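Local coordinates for mandelate racemase/muconate lactonizing enzyme-like protein (Roseovarius sp. TM1035, PDB 3RCY), which is probably an enolase-superfamily enzyme of the mandelate racemase/muconate lactonizing group that binds magnesium and ribofuranose, at residues M74-Y79 with F83-D88. Numbering follows the deposited sequence.
Sequences MFRRVY and FTQRPD. With RIB (alpha-D-ribofuranose), chain L.
In the N-terminal capping domain of this enolase-superfamily fold, the C-terminal end of helix 71-80 meets the loop that leads to helix 89-110. Y79 carries the contact. Its ring has R86 N over one face, offset toward the rim, 3.9 Å above the plane. The ring runs alongside P87, and CE1 of Y79 is 4.0 Å from CD of P87. With CG anti to the backbone N and beside the carbonyl carbon (chi1 -172°), the ring lies along the backbone of Q85-P87. OH of Y79 hydrogen-bonds to D241 of the second subunit. The backbone is joined once directly, by a weak bond of 2.9 Å from Q85 N to Y79 O. One water donates to V78 O and T84 OG1; another donates to R86 O, accepts from D88 N and makes a weak bond to Y79 O. On the same side of the ring plane as R86 N, CG of Q85 comes within 3.9 Å of CE2 of Y79. The Q85 amide lies at the edge of the R76 guanidinium, their planes 60° apart. NE2 of Q85 and NH2 of R76, both donors, do not bond; NE2 bonds to S80 OG, and R76 has its main polar partner in L175 of the second subunit.

The loop also builds one wall of the ribofuranose pocket, at a subunit interface: E268 of the second subunit forms a salt bridge with R86 NH2. Bends at chi2 and chi3 curl the R86 chain back until NE and NH2 both donate to P87 O, each at 3.0 Å. NE sits well above the carbonyl plane; NH2 is tilted only 16° from it. Replacing R86 by alanine is likely to leave E268 of the second subunit without its charged mate, P87 O without its two donors and one side of the sugar uncovered. The sugar lies over one face of the R86 guanidinium, with O2 of RIB 3.0 Å from NH1 of R86.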
# COMPACT_ATOMS: atom_id res chain seq x y z
N MET A 74 -19.79 14.32 29.49
CA MET A 74 -20.84 15.04 28.78
C MET A 74 -20.67 14.92 27.26
O MET A 74 -21.66 14.75 26.55
CB MET A 74 -20.93 16.50 29.24
CG MET A 74 -21.45 16.61 30.67
SD MET A 74 -21.86 18.29 31.16
CE MET A 74 -20.22 18.92 31.51
N PHE A 75 -19.43 14.97 26.78
CA PHE A 75 -19.19 14.70 25.37
C PHE A 75 -19.70 13.30 24.97
O PHE A 75 -20.45 13.18 24.00
CB PHE A 75 -17.72 14.88 24.95
CG PHE A 75 -17.47 14.54 23.50
CD1 PHE A 75 -17.68 15.49 22.50
CD2 PHE A 75 -17.07 13.25 23.14
CE1 PHE A 75 -17.48 15.16 21.15
CE2 PHE A 75 -16.86 12.92 21.81
CZ PHE A 75 -17.06 13.87 20.81
N ARG A 76 -19.31 12.27 25.72
CA ARG A 76 -19.75 10.90 25.42
C ARG A 76 -21.28 10.77 25.37
O ARG A 76 -21.81 10.07 24.52
CB ARG A 76 -19.18 9.87 26.40
CG ARG A 76 -17.65 9.67 26.37
CD ARG A 76 -17.07 9.46 24.96
NE ARG A 76 -17.72 8.37 24.23
CZ ARG A 76 -17.33 7.91 23.04
NH1 ARG A 76 -16.27 8.46 22.44
NH2 ARG A 76 -18.01 6.92 22.46
N ARG A 77 -21.96 11.40 26.32
CA ARG A 77 -23.42 11.37 26.37
C ARG A 77 -24.04 11.93 25.10
O ARG A 77 -24.91 11.30 24.51
CB ARG A 77 -23.93 12.17 27.57
CG ARG A 77 -23.79 11.50 28.91
CD ARG A 77 -24.27 12.45 29.99
NE ARG A 77 -24.20 11.86 31.32
CZ ARG A 77 -24.17 12.57 32.45
NH1 ARG A 77 -24.19 13.90 32.42
NH2 ARG A 77 -24.10 11.95 33.62
N VAL A 78 -23.61 13.12 24.69
CA VAL A 78 -24.18 13.78 23.51
C VAL A 78 -23.78 13.04 22.23
O VAL A 78 -24.61 12.79 21.36
CB VAL A 78 -23.80 15.28 23.41
CG1 VAL A 78 -24.46 15.93 22.21
CG2 VAL A 78 -24.20 16.01 24.69
N TYR A 79 -22.50 12.66 22.15
CA TYR A 79 -21.96 11.91 21.02
C TYR A 79 -22.70 10.60 20.78
O TYR A 79 -22.89 10.19 19.63
CB TYR A 79 -20.48 11.64 21.25
CG TYR A 79 -19.74 11.03 20.08
CD1 TYR A 79 -19.47 11.78 18.93
CD2 TYR A 79 -19.26 9.72 20.14
CE1 TYR A 79 -18.77 11.23 17.86
CE2 TYR A 79 -18.55 9.17 19.07
CZ TYR A 79 -18.31 9.94 17.94
OH TYR A 79 -17.60 9.42 16.89
N PHE A 83 -28.57 6.22 20.58
CA PHE A 83 -27.88 5.14 19.86
C PHE A 83 -27.28 5.64 18.55
O PHE A 83 -27.66 5.21 17.46
CB PHE A 83 -28.81 3.93 19.65
CG PHE A 83 -28.11 2.69 19.13
CD1 PHE A 83 -27.03 2.14 19.82
CD2 PHE A 83 -28.55 2.06 17.97
CE1 PHE A 83 -26.37 0.99 19.34
CE2 PHE A 83 -27.92 0.91 17.48
CZ PHE A 83 -26.83 0.37 18.16
N THR A 84 -26.36 6.59 18.67
CA THR A 84 -25.67 7.12 17.52
C THR A 84 -24.19 6.80 17.66
O THR A 84 -23.73 5.80 17.12
CB THR A 84 -25.98 8.62 17.29
OG1 THR A 84 -25.74 9.35 18.50
CG2 THR A 84 -27.46 8.80 16.89
N GLN A 85 -23.45 7.61 18.42
CA GLN A 85 -22.02 7.35 18.67
C GLN A 85 -21.22 7.43 17.36
O GLN A 85 -20.30 6.64 17.12
CB GLN A 85 -21.79 6.02 19.42
CG GLN A 85 -20.51 6.02 20.27
CD GLN A 85 -20.42 4.83 21.21
OE1 GLN A 85 -20.02 3.74 20.80
NE2 GLN A 85 -20.80 5.04 22.47
N ARG A 86 -21.63 8.36 16.52
CA ARG A 86 -20.83 8.87 15.41
C ARG A 86 -21.19 10.36 15.29
O ARG A 86 -22.22 10.79 15.82
CB ARG A 86 -21.07 8.08 14.10
CG ARG A 86 -22.51 7.58 13.87
CD ARG A 86 -23.51 8.71 13.53
NE ARG A 86 -22.92 9.75 12.68
CZ ARG A 86 -22.74 9.65 11.37
NH1 ARG A 86 -23.09 8.55 10.71
NH2 ARG A 86 -22.19 10.66 10.71
N PRO A 87 -20.34 11.16 14.62
CA PRO A 87 -20.56 12.60 14.66
C PRO A 87 -21.91 13.03 14.09
O PRO A 87 -22.24 12.69 12.96
CB PRO A 87 -19.41 13.16 13.80
CG PRO A 87 -18.36 12.11 13.84
CD PRO A 87 -19.13 10.82 13.85
N ASP A 88 -22.69 13.76 14.89
CA ASP A 88 -23.92 14.42 14.42
C ASP A 88 -23.62 15.91 14.33
O ASP A 88 -23.49 16.58 15.35
CB ASP A 88 -25.09 14.16 15.38
CG ASP A 88 -26.41 14.77 14.89
OD1 ASP A 88 -26.42 15.92 14.41
OD2 ASP A 88 -27.45 14.10 15.00
O5 RIB L . -15.70 9.36 11.75
C5 RIB L . -15.51 9.33 10.34
C4 RIB L . -16.88 9.21 9.68
O4 RIB L . -17.00 7.92 9.09
C3 RIB L . -17.97 9.34 10.73
O3 RIB L . -18.73 10.54 10.47
C2 RIB L . -18.76 8.05 10.65
O2 RIB L . -20.15 8.29 10.48
C1 RIB L . -18.24 7.31 9.43
O1 RIB L . -18.05 5.90 9.68
O HOH W 1 -25.22 12.47 18.65
O HOH W 2 -22.69 12.92 17.60